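Local coordinates for protein 33 kDa chaperonin (Thermotoga maritima, PDB 1VQ0) that is predicted to act as a redox-regulated molecular chaperone, protecting thermally unfolding and oxidatively damaged proteins from irreversible aggregation, at residues 153-157 with 158-162; 35-38 with 39-43; 171-175 with 176-180; 65-68 with 69-72. All coordinates share one frame; numbering follows the deposited sequence.

Contact 1: residues 153-157 with 158-162; sequences AYYFA and VSEQI. With EDO (1,2-ethanediol), chain F.
Phe-156 O takes two backbone donors at the C-terminal end of helix 149-160, where the chain widens into a pi-type turn. Ile-162 N reaches Phe-156 O at 3.0 Å with a nearly straight N-H (177°), although the donor stands well above the carbonyl plane. The second bond, from Glu-160 N, is weak. Gln-161, with positive phi, is the first residue off the helix and turns the chain so that Ile-162 can fold back in this way. Just before it the bonding is ordinary alpha: Val-158 N donates to Tyr-154 O, and Ser-159 N to Tyr-155 O at 2.7 Å.

On the flank facing the second subunit, Val-158 CG2 lies over one face of the Tyr-154 ring, 4.0 Å from its centroid, in a CH-pi contact. Phe-137 of the second subunit packs on both residues, so this pair belongs to the dimer contact, as does Gln-161, whose NE2 donates to Glu-160 O of that subunit.

Tyr-155 has CG anti to the backbone N (chi1 159°), which carries its ring along the helix to Glu-160. Tyr-155 OH donates to Glu-160 OE2 at 2.6 Å on the anti lone pair, with ring and carboxylate planes 81° apart. An ethanediol, probably from the crystallisation liquor, also sits at this carboxylate; its O2 donates to Glu-160 OE1 at 3.0 Å, whereas its approach to OE2 is too short to be trusted in detail. The phenol grips one carboxylate oxygen, and the Phe-156 ring lies alongside the same group. Within the helix, Tyr-155 CE2 stands 3.7 Å above the plane of the Phe-156 ring, over its centre.

Contact 2: residues 35-38 with 39-43; sequences VEEA and RNRHA
Glu-36 has CG anti to the backbone N (chi1 -179°) and then bends at chi2 (65°), which lays its carboxylate alongside Arg-39; the arginine bends in turn at chi3 and offers its guanidinium side-on. Two nitrogens take one oxygen each: Arg-39 NE reaches Glu-36 OE1 at 3.2 Å from above the carboxylate plane, and Arg-39 NH2 reaches Glu-36 OE2 at 3.0 Å on the syn side. Both oxygens lie near the guanidinium plane, although the two flat groups are 45° apart. Asn-40 adds a weak bond from ND2 to Glu-36 OE2, and its OD1 stands 3.6 Å above the plane of the Arg-39 guanidinium. Glu-36 OE1 has a further donor, Val-177 N of the neighbouring hairpin.

Glu-37 and Arg-41 run side by side in an i, i+4 salt bridge. Arg-41 NE meets Glu-37 OE2 at 2.8 Å, in the guanidinium plane and on the anti lone pair, while NH2 adds only a weak bond to the same oxygen.

His-42 N closes a regular alpha turn onto Ala-38 O, and its NE2 reaches Gly-97 O. Ala-43 N makes a weak bond to Asn-40 O and Leu-44 N returns to Arg-39 O; with its positive phi, Ala-43 is thus the C-prime residue of the Schellman motif that ends helix 32-42.

Contact 3: residues 171-175 with 176-180; sequences LVDSD and GVKIA
Lys-178 can be traced from CB, which touches Leu-171 O at 3.5 Å, to a tip that lies over the hairpin turn. CG passes Asp-173 OD2, the chain bends at chi2 and again at chi4, Lys-178 CD lies 4.1 Å from both Asp-173 OD1 and OD2, and Lys-178 CE comes to 3.1 Å from Asp-173 OD1. Lys-178 NZ ends in a salt bridge to Asp-173 OD2 at 2.9 Å, on the syn lone pair; its bond to OD1 is weak, and the bridge to Asp-175 OD2 is long.

The backbone beneath is a beta hairpin with a two-residue loop, closed by a type I turn from Asp-173 to Gly-176; it joins strands 164-173 and 176-187, and Val-172 and Val-177 pack against Thr-49 of helix 46-62. The turn's end residues form a hydrogen-bonded pair, Gly-176 N meeting Asp-173 O at 2.8 Å. Gly-176 has phi 111°, where a side chain would jam against Asp-175 O. Farther along, Lys-178 N and Ile-179 N both donate to Leu-171 O, at 2.6 and 3.1 Å, which defines a classic beta bulge.

Asp-173 holds CG between its backbone N and carbonyl carbon (chi1 53°), and OD1 thereby accepts Asp-175 N in an Asx turn. Replacing Asp-173 with alanine would probably leave Lys-178 NZ with only the distant Asp-175 carboxylate here and Asp-175 N without its Asx acceptor. One carboxylate therefore serves both turn geometry and charge pairing, and the nearby ammonium would be expected to favour the ionised form of Asp-173.

Contact 4: residues 65-68 with 69-72; sequences WLAE and KERW. With EDO (1,2-ethanediol), chain F.
Lys-69 follows Glu-68 through the middle of a type II beta turn from Ala-67 to Glu-70, and takes the positive phi (66°) that such a turn asks of its third residue. The two side chains run alongside each other, but their charged ends stay 4.7 Å apart (Lys-69 NZ to Glu-68 OE2), so no salt bridge is made.

Glu-70 closes the turn twice. Glu-70 N donates to Ala-67 O at 3.3 Å, from above the carbonyl plane. The side chain, with CG anti to N (chi1 179°) and extended beyond, brings Glu-70 OE1 to Ala-67 N at 2.9 Å, the donor lying almost in line with the C-O bond. Arg-129 forms a salt bridge to the same oxygen. Glu-70 OE2 lies 3.8 Å from Leu-66 CD2 and at the edge of the Trp-72 ring. A leucine in place of Glu-70 would probably leave Ala-67 N without this acceptor and Arg-129 without this carboxylate.

At Trp-72, where strand 71-78 has begun, Leu-66 CD2 touches indole CD1 of Trp-72 at 3.5 Å, the two side chains crossing at about a right angle. Trp-72 NE1 donates to O1 of the ethanediol at 3.0 Å, near the ring plane. Back at the turn, Glu-70 OE1 thus has both a backbone N-H and an arginine, which probably favour the charged form of this buried carboxylate.

Overall arrangement
From the N terminus the order is contact 2, contact 4, contact 1, contact 3; each closes before the next opens, so none nest or cross. Contact 2 covers the last turns of helix 32-42, and contact 4 turns the chain between helix 46-62 and strand 71-78. Contact 1 ends helix 149-160, and contact 3 closes the hairpin of strands 164-173 and 176-187 at one margin of the large sheet. Two pairs meet in space: Val-35 CG2 packs 3.5 Å from Ala-180 CB between contacts 2 and 3, and Phe-156 CZ packs 4.0 Å from Trp-72 CZ2 between contacts 1 and 4, which share the ethanediol. The pairs lie on opposite sides of the chain's centre.

Contact 1: residues 153-157 with 158-162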
loop_
_atom_site.group_PDB
_atom_site.type_symbol
_atom_site.label_atom_id
_atom_site.label_comp_id
_atom_site.label_asym_id
_atom_site.label_seq_id
_atom_site.Cartn_x
_atom_site.Cartn_y
_atom_site.Cartn_z
ATOM N N ALA A 153 9.747 -12.407 2.326
ATOM C CA ALA A 153 11.156 -11.940 2.155
ATOM C C ALA A 153 11.284 -10.806 1.136
ATOM O O ALA A 153 11.945 -9.854 1.385
ATOM C CB ALA A 153 12.079 -13.107 1.782
ATOM N N TYR A 154 10.559 -10.903 0.017
ATOM C CA TYR A 154 10.562 -9.855 -1.006
ATOM C C TYR A 154 9.894 -8.549 -0.552
ATOM O O TYR A 154 10.384 -7.459 -0.855
ATOM C CB TYR A 154 9.931 -10.382 -2.282
ATOM C CG TYR A 154 9.873 -9.455 -3.464
ATOM C CD1 TYR A 154 11.003 -9.119 -4.182
ATOM C CD2 TYR A 154 8.662 -8.952 -3.883
ATOM C CE1 TYR A 154 10.932 -8.243 -5.266
ATOM C CE2 TYR A 154 8.563 -8.126 -4.943
ATOM C CZ TYR A 154 9.666 -7.777 -5.638
ATOM O OH TYR A 154 9.471 -6.945 -6.672
ATOM N N TYR A 155 8.793 -8.652 0.163
ATOM C CA TYR A 155 8.186 -7.491 0.827
ATOM C C TYR A 155 9.298 -6.768 1.650
ATOM O O TYR A 155 9.589 -5.538 1.468
ATOM C CB TYR A 155 6.995 -7.881 1.719
ATOM C CG TYR A 155 6.750 -6.817 2.710
ATOM C CD1 TYR A 155 5.988 -5.687 2.372
ATOM C CD2 TYR A 155 7.318 -6.890 4.007
ATOM C CE1 TYR A 155 5.808 -4.630 3.300
ATOM C CE2 TYR A 155 7.184 -5.846 4.923
ATOM C CZ TYR A 155 6.419 -4.715 4.592
ATOM O OH TYR A 155 6.303 -3.663 5.482
ATOM N N PHE A 156 9.981 -7.535 2.495
ATOM C CA PHE A 156 10.987 -6.901 3.364
ATOM C C PHE A 156 12.108 -6.243 2.554
ATOM O O PHE A 156 12.396 -5.053 2.771
ATOM C CB PHE A 156 11.500 -7.855 4.479
ATOM C CG PHE A 156 10.558 -7.932 5.668
ATOM C CD1 PHE A 156 10.537 -6.905 6.612
ATOM C CD2 PHE A 156 9.683 -9.035 5.855
ATOM C CE1 PHE A 156 9.645 -6.966 7.719
ATOM C CE2 PHE A 156 8.786 -9.067 6.952
ATOM C CZ PHE A 156 8.766 -8.045 7.862
ATOM N N ALA A 157 12.697 -6.974 1.594
ATOM C CA ALA A 157 13.752 -6.418 0.744
ATOM C C ALA A 157 13.306 -5.109 0.015
ATOM O O ALA A 157 14.010 -4.099 0.023
ATOM C CB ALA A 157 14.301 -7.484 -0.280
ATOM N N VAL A 158 12.112 -5.099 -0.535
ATOM C CA VAL A 158 11.710 -3.993 -1.378
ATOM C C VAL A 158 11.014 -2.881 -0.602
ATOM O O VAL A 158 11.392 -1.760 -0.805
ATOM C CB VAL A 158 10.814 -4.440 -2.552
ATOM C CG1 VAL A 158 10.191 -3.204 -3.241
ATOM C CG2 VAL A 158 11.638 -5.204 -3.585
ATOM N N SER A 159 9.988 -3.153 0.231
ATOM C CA SER A 159 9.332 -2.067 0.942
ATOM C C SER A 159 10.087 -1.571 2.168
ATOM O O SER A 159 10.019 -0.405 2.502
ATOM C CB SER A 159 7.920 -2.407 1.393
ATOM O OG SER A 159 7.258 -3.208 0.439
ATOM N N GLU A 160 10.742 -2.447 2.890
ATOM C CA GLU A 160 11.399 -2.013 4.126
ATOM C C GLU A 160 12.897 -1.893 3.999
ATOM O O GLU A 160 13.572 -1.500 4.954
ATOM C CB GLU A 160 11.063 -2.980 5.257
ATOM C CG GLU A 160 9.588 -3.035 5.608
ATOM C CD GLU A 160 9.330 -3.424 7.045
ATOM O OE1 GLU A 160 10.279 -3.378 7.854
ATOM O OE2 GLU A 160 8.155 -3.763 7.345
ATOM N N GLN A 161 13.409 -2.274 2.837
ATOM C CA GLN A 161 14.834 -2.272 2.556
ATOM C C GLN A 161 15.631 -3.085 3.557
ATOM O O GLN A 161 16.717 -2.708 3.953
ATOM C CB GLN A 161 15.345 -0.845 2.438
ATOM C CG GLN A 161 14.848 -0.137 1.162
ATOM C CD GLN A 161 15.323 1.328 1.110
ATOM O OE1 GLN A 161 16.544 1.569 1.090
ATOM N NE2 GLN A 161 14.372 2.294 1.135
ATOM N N ILE A 162 15.067 -4.227 3.928
ATOM C CA ILE A 162 15.655 -5.148 4.876
ATOM C C ILE A 162 15.806 -6.465 4.134
ATOM O O ILE A 162 14.804 -7.260 3.993
ATOM C CB ILE A 162 14.754 -5.315 6.137
ATOM C CG1 ILE A 162 14.684 -4.019 6.885
ATOM C CG2 ILE A 162 15.319 -6.394 7.012
ATOM C CD1 ILE A 162 13.613 -3.931 7.966
HETATM C C1 EDO F . 7.719 -5.154 10.606
HETATM O O1 EDO F . 7.457 -4.873 9.246
HETATM C C2 EDO F . 8.931 -4.476 11.246
HETATM O O2 EDO F . 10.182 -4.673 10.552
#

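Contact 2: residues 35-38 with 39-43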
loop_
_atom_site.group_PDB
_atom_site.type_symbol
_atom_site.label_atom_id
_atom_site.label_comp_id
_atom_site.label_asym_id
_atom_site.label_seq_id
_atom_site.Cartn_x
_atom_site.Cartn_y
_atom_site.Cartn_z
ATOM N N VAL A 35 -1.034 -23.198 15.379
ATOM C CA VAL A 35 -1.566 -23.572 14.089
ATOM C C VAL A 35 -2.639 -24.677 14.269
ATOM O O VAL A 35 -3.656 -24.701 13.550
ATOM C CB VAL A 35 -0.420 -23.924 13.089
ATOM C CG1 VAL A 35 -0.952 -24.348 11.789
ATOM C CG2 VAL A 35 0.449 -22.729 12.874
ATOM N N GLU A 36 -2.428 -25.570 15.239
ATOM C CA GLU A 36 -3.489 -26.556 15.542
ATOM C C GLU A 36 -4.808 -25.887 15.966
ATOM O O GLU A 36 -5.868 -26.304 15.551
ATOM C CB GLU A 36 -3.054 -27.589 16.592
ATOM C CG GLU A 36 -4.133 -28.647 16.903
ATOM C CD GLU A 36 -4.496 -29.591 15.745
ATOM O OE1 GLU A 36 -3.817 -29.542 14.706
ATOM O OE2 GLU A 36 -5.455 -30.400 15.870
ATOM N N GLU A 37 -4.732 -24.858 16.793
ATOM C CA GLU A 37 -5.933 -24.151 17.260
ATOM C C GLU A 37 -6.670 -23.417 16.122
ATOM O O GLU A 37 -7.876 -23.417 16.069
ATOM C CB GLU A 37 -5.582 -23.228 18.454
ATOM C CG GLU A 37 -6.612 -22.136 18.728
ATOM C CD GLU A 37 -6.446 -21.433 20.066
ATOM O OE1 GLU A 37 -5.518 -21.748 20.802
ATOM O OE2 GLU A 37 -7.252 -20.544 20.364
ATOM N N ALA A 38 -5.924 -22.806 15.204
ATOM C CA ALA A 38 -6.494 -22.161 14.031
ATOM C C ALA A 38 -7.272 -23.192 13.208
ATOM O O ALA A 38 -8.371 -22.891 12.707
ATOM C CB ALA A 38 -5.366 -21.525 13.141
ATOM N N ARG A 39 -6.671 -24.379 13.061
ATOM C CA ARG A 39 -7.246 -25.471 12.305
ATOM C C ARG A 39 -8.569 -25.944 12.932
ATOM O O ARG A 39 -9.533 -26.149 12.231
ATOM C CB ARG A 39 -6.270 -26.649 12.242
ATOM C CG ARG A 39 -6.874 -27.897 11.580
ATOM C CD ARG A 39 -5.919 -29.046 11.376
ATOM N NE ARG A 39 -6.072 -29.989 12.471
ATOM C CZ ARG A 39 -6.936 -31.019 12.520
ATOM N NH1 ARG A 39 -7.765 -31.354 11.503
ATOM N NH2 ARG A 39 -6.942 -31.761 13.605
ATOM N N ASN A 40 -8.605 -26.118 14.258
ATOM C CA ASN A 40 -9.833 -26.481 14.915
ATOM C C ASN A 40 -10.898 -25.388 14.972
ATOM O O ASN A 40 -12.066 -25.659 14.744
ATOM C CB ASN A 40 -9.556 -27.041 16.314
ATOM C CG ASN A 40 -8.660 -28.275 16.271
ATOM O OD1 ASN A 40 -8.782 -29.088 15.367
ATOM N ND2 ASN A 40 -7.718 -28.369 17.206
ATOM N N ARG A 41 -10.514 -24.158 15.281
ATOM C CA ARG A 41 -11.492 -23.047 15.343
ATOM C C ARG A 41 -12.211 -22.874 14.009
ATOM O O ARG A 41 -13.443 -22.839 13.926
ATOM C CB ARG A 41 -10.796 -21.755 15.774
ATOM C CG ARG A 41 -10.482 -21.715 17.269
ATOM C CD ARG A 41 -9.851 -20.403 17.699
ATOM N NE ARG A 41 -9.731 -20.246 19.153
ATOM C CZ ARG A 41 -10.737 -20.004 19.996
ATOM N NH1 ARG A 41 -12.000 -19.896 19.582
ATOM N NH2 ARG A 41 -10.478 -19.905 21.279
ATOM N N HIS A 42 -11.419 -22.877 12.946
ATOM C CA HIS A 42 -11.905 -22.684 11.577
ATOM C C HIS A 42 -12.254 -23.951 10.829
ATOM O O HIS A 42 -12.675 -23.855 9.703
ATOM C CB HIS A 42 -10.828 -21.968 10.769
ATOM C CG HIS A 42 -10.602 -20.551 11.181
ATOM N ND1 HIS A 42 -11.593 -19.587 11.124
ATOM C CD2 HIS A 42 -9.474 -19.921 11.604
ATOM C CE1 HIS A 42 -11.074 -18.423 11.487
ATOM N NE2 HIS A 42 -9.793 -18.596 11.788
ATOM N N ALA A 43 -12.043 -25.114 11.436
ATOM C CA ALA A 43 -12.293 -26.394 10.789
ATOM C C ALA A 43 -11.624 -26.429 9.411
ATOM O O ALA A 43 -12.257 -26.763 8.390
ATOM C CB ALA A 43 -13.821 -26.684 10.700
#

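Contact 3: residues 171-175 with 176-180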
loop_
_atom_site.group_PDB
_atom_site.type_symbol
_atom_site.label_atom_id
_atom_site.label_comp_id
_atom_site.label_asym_id
_atom_site.label_seq_id
_atom_site.Cartn_x
_atom_site.Cartn_y
_atom_site.Cartn_z
ATOM N N LEU A 171 3.715 -29.256 8.893
ATOM C CA LEU A 171 3.378 -30.684 8.721
ATOM C C LEU A 171 2.135 -31.015 9.560
ATOM O O LEU A 171 2.086 -30.860 10.776
ATOM C CB LEU A 171 4.536 -31.567 9.148
ATOM C CG LEU A 171 4.439 -33.045 8.867
ATOM C CD1 LEU A 171 4.548 -33.282 7.339
ATOM C CD2 LEU A 171 5.520 -33.863 9.619
ATOM N N VAL A 172 1.128 -31.468 8.842
ATOM C CA VAL A 172 -0.183 -31.810 9.350
ATOM C C VAL A 172 -0.593 -33.241 8.823
ATOM O O VAL A 172 -0.348 -33.560 7.655
ATOM C CB VAL A 172 -1.175 -30.793 8.792
ATOM C CG1 VAL A 172 -1.296 -30.963 7.240
ATOM C CG2 VAL A 172 -2.529 -30.966 9.486
ATOM N N ASP A 173 -1.184 -34.084 9.685
ATOM C CA ASP A 173 -1.861 -35.357 9.268
ATOM C C ASP A 173 -3.184 -35.500 9.997
ATOM O O ASP A 173 -3.687 -34.506 10.505
ATOM C CB ASP A 173 -0.950 -36.588 9.477
ATOM C CG ASP A 173 -0.392 -36.684 10.880
ATOM O OD1 ASP A 173 -1.176 -36.492 11.844
ATOM O OD2 ASP A 173 0.822 -36.973 11.110
ATOM N N SER A 174 -3.729 -36.728 10.078
ATOM C CA SER A 174 -5.094 -36.966 10.546
ATOM C C SER A 174 -5.248 -36.806 12.047
ATOM O O SER A 174 -6.354 -36.664 12.543
ATOM C CB SER A 174 -5.590 -38.364 10.085
ATOM O OG SER A 174 -4.789 -39.453 10.570
ATOM N N ASP A 175 -4.133 -36.853 12.774
ATOM C CA ASP A 175 -4.099 -36.495 14.203
ATOM C C ASP A 175 -3.831 -34.995 14.408
ATOM O O ASP A 175 -3.741 -34.535 15.544
ATOM C CB ASP A 175 -2.990 -37.280 14.926
ATOM C CG ASP A 175 -3.150 -38.795 14.791
ATOM O OD1 ASP A 175 -4.310 -39.273 14.747
ATOM O OD2 ASP A 175 -2.161 -39.572 14.713
ATOM N N GLY A 176 -3.630 -34.260 13.318
ATOM C CA GLY A 176 -3.523 -32.801 13.373
ATOM C C GLY A 176 -2.120 -32.320 13.057
ATOM O O GLY A 176 -1.300 -33.055 12.463
ATOM N N VAL A 177 -1.867 -31.074 13.469
ATOM C CA VAL A 177 -0.628 -30.416 13.176
ATOM C C VAL A 177 0.507 -31.013 13.994
ATOM O O VAL A 177 0.441 -31.054 15.227
ATOM C CB VAL A 177 -0.677 -28.920 13.399
ATOM C CG1 VAL A 177 0.673 -28.307 12.896
ATOM C CG2 VAL A 177 -1.800 -28.307 12.615
ATOM N N LYS A 178 1.547 -31.421 13.280
ATOM C CA LYS A 178 2.744 -32.027 13.858
ATOM C C LYS A 178 3.948 -31.079 13.967
ATOM O O LYS A 178 4.723 -31.130 14.922
ATOM C CB LYS A 178 3.099 -33.270 13.064
ATOM C CG LYS A 178 1.966 -34.327 13.038
ATOM C CD LYS A 178 1.486 -34.705 14.471
ATOM C CE LYS A 178 0.347 -35.715 14.452
ATOM N NZ LYS A 178 0.826 -37.076 14.000
ATOM N N ILE A 179 4.100 -30.220 12.998
ATOM C CA ILE A 179 5.138 -29.189 13.016
ATOM C C ILE A 179 4.519 -27.971 12.349
ATOM O O ILE A 179 3.884 -28.110 11.342
ATOM C CB ILE A 179 6.342 -29.670 12.173
ATOM C CG1 ILE A 179 7.004 -30.869 12.858
ATOM C CG2 ILE A 179 7.272 -28.506 11.854
ATOM C CD1 ILE A 179 8.283 -31.326 12.211
ATOM N N ALA A 180 4.728 -26.807 12.940
ATOM C CA ALA A 180 4.371 -25.525 12.404
ATOM C C ALA A 180 5.420 -24.530 12.953
ATOM O O ALA A 180 5.301 -24.006 14.073
ATOM C CB ALA A 180 2.999 -25.149 12.854
#

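Contact 4: residues 65-68 with 69-72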
loop_
_atom_site.group_PDB
_atom_site.type_symbol
_atom_site.label_atom_id
_atom_site.label_comp_id
_atom_site.label_asym_id
_atom_site.label_seq_id
_atom_site.Cartn_x
_atom_site.Cartn_y
_atom_site.Cartn_z
ATOM N N TRP A 65 9.846 -7.479 16.696
ATOM C CA TRP A 65 10.331 -6.265 16.038
ATOM C C TRP A 65 9.240 -5.268 15.806
ATOM O O TRP A 65 9.483 -4.208 15.274
ATOM C CB TRP A 65 11.061 -6.617 14.740
ATOM C CG TRP A 65 12.109 -7.656 14.958
ATOM C CD1 TRP A 65 13.056 -7.688 15.986
ATOM C CD2 TRP A 65 12.324 -8.837 14.195
ATOM N NE1 TRP A 65 13.813 -8.829 15.885
ATOM C CE2 TRP A 65 13.394 -9.545 14.793
ATOM C CE3 TRP A 65 11.727 -9.377 13.062
ATOM C CZ2 TRP A 65 13.857 -10.762 14.294
ATOM C CZ3 TRP A 65 12.212 -10.596 12.538
ATOM C CH2 TRP A 65 13.267 -11.258 13.153
ATOM N N LEU A 66 8.035 -5.567 16.271
ATOM C CA LEU A 66 6.929 -4.586 16.170
ATOM C C LEU A 66 7.073 -3.392 17.140
ATOM O O LEU A 66 7.751 -3.498 18.162
ATOM C CB LEU A 66 5.585 -5.297 16.349
ATOM C CG LEU A 66 5.421 -6.516 15.474
ATOM C CD1 LEU A 66 4.050 -7.207 15.715
ATOM C CD2 LEU A 66 5.597 -6.118 13.998
ATOM N N ALA A 67 6.474 -2.240 16.789
ATOM C CA ALA A 67 6.397 -1.139 17.723
ATOM C C ALA A 67 5.460 -1.486 18.895
ATOM O O ALA A 67 4.829 -2.508 18.900
ATOM C CB ALA A 67 5.944 0.111 17.010
ATOM N N GLU A 68 5.394 -0.638 19.917
ATOM C CA GLU A 68 4.545 -0.902 21.100
ATOM C C GLU A 68 3.071 -0.791 20.691
ATOM O O GLU A 68 2.674 0.177 20.087
ATOM C CB GLU A 68 4.853 0.149 22.180
ATOM C CG GLU A 68 4.113 -0.077 23.521
ATOM C CD GLU A 68 4.114 1.144 24.478
ATOM O OE1 GLU A 68 4.537 2.284 24.082
ATOM O OE2 GLU A 68 3.679 0.954 25.643
ATOM N N LYS A 69 2.259 -1.775 21.011
ATOM C CA LYS A 69 0.835 -1.766 20.622
ATOM C C LYS A 69 0.606 -1.860 19.112
ATOM O O LYS A 69 -0.482 -1.552 18.626
ATOM C CB LYS A 69 0.096 -0.554 21.203
ATOM C CG LYS A 69 0.013 -0.577 22.765
ATOM C CD LYS A 69 -0.439 0.753 23.321
ATOM C CE LYS A 69 -0.390 0.709 24.866
ATOM N NZ LYS A 69 -0.871 1.953 25.527
ATOM N N GLU A 70 1.585 -2.327 18.352
ATOM C CA GLU A 70 1.327 -2.547 16.928
ATOM C C GLU A 70 0.504 -3.791 16.648
ATOM O O GLU A 70 0.715 -4.839 17.261
ATOM C CB GLU A 70 2.648 -2.604 16.166
ATOM C CG GLU A 70 2.449 -2.856 14.659
ATOM C CD GLU A 70 3.746 -2.703 13.880
ATOM O OE1 GLU A 70 4.727 -2.306 14.479
ATOM O OE2 GLU A 70 3.782 -3.038 12.691
ATOM N N ARG A 71 -0.442 -3.690 15.721
ATOM C CA ARG A 71 -0.913 -4.864 14.981
ATOM C C ARG A 71 -0.336 -4.854 13.560
ATOM O O ARG A 71 -0.486 -3.882 12.836
ATOM C CB ARG A 71 -2.441 -4.900 14.861
ATOM C CG ARG A 71 -3.152 -4.978 16.149
ATOM C CD ARG A 71 -4.617 -4.769 16.020
ATOM N NE ARG A 71 -5.242 -4.987 17.323
ATOM C CZ ARG A 71 -6.544 -5.049 17.523
ATOM N NH1 ARG A 71 -7.366 -4.864 16.494
ATOM N NH2 ARG A 71 -7.021 -5.270 18.747
ATOM N N TRP A 72 0.269 -5.981 13.181
ATOM C CA TRP A 72 0.926 -6.211 11.914
ATOM C C TRP A 72 0.130 -7.256 11.195
ATOM O O TRP A 72 -0.034 -8.329 11.723
ATOM C CB TRP A 72 2.299 -6.698 12.212
ATOM C CG TRP A 72 3.232 -6.799 11.108
ATOM C CD1 TRP A 72 4.191 -5.880 10.776
ATOM C CD2 TRP A 72 3.342 -7.873 10.163
ATOM N NE1 TRP A 72 4.903 -6.327 9.681
ATOM C CE2 TRP A 72 4.390 -7.548 9.286
ATOM C CE3 TRP A 72 2.698 -9.120 10.005
ATOM C CZ2 TRP A 72 4.812 -8.420 8.274
ATOM C CZ3 TRP A 72 3.082 -9.939 8.995
ATOM C CH2 TRP A 72 4.157 -9.611 8.161
HETATM C C1 EDO F . 7.719 -5.154 10.606
HETATM O O1 EDO F . 7.457 -4.873 9.246
HETATM C C2 EDO F . 8.931 -4.476 11.246
HETATM O O2 EDO F . 10.182 -4.673 10.552
#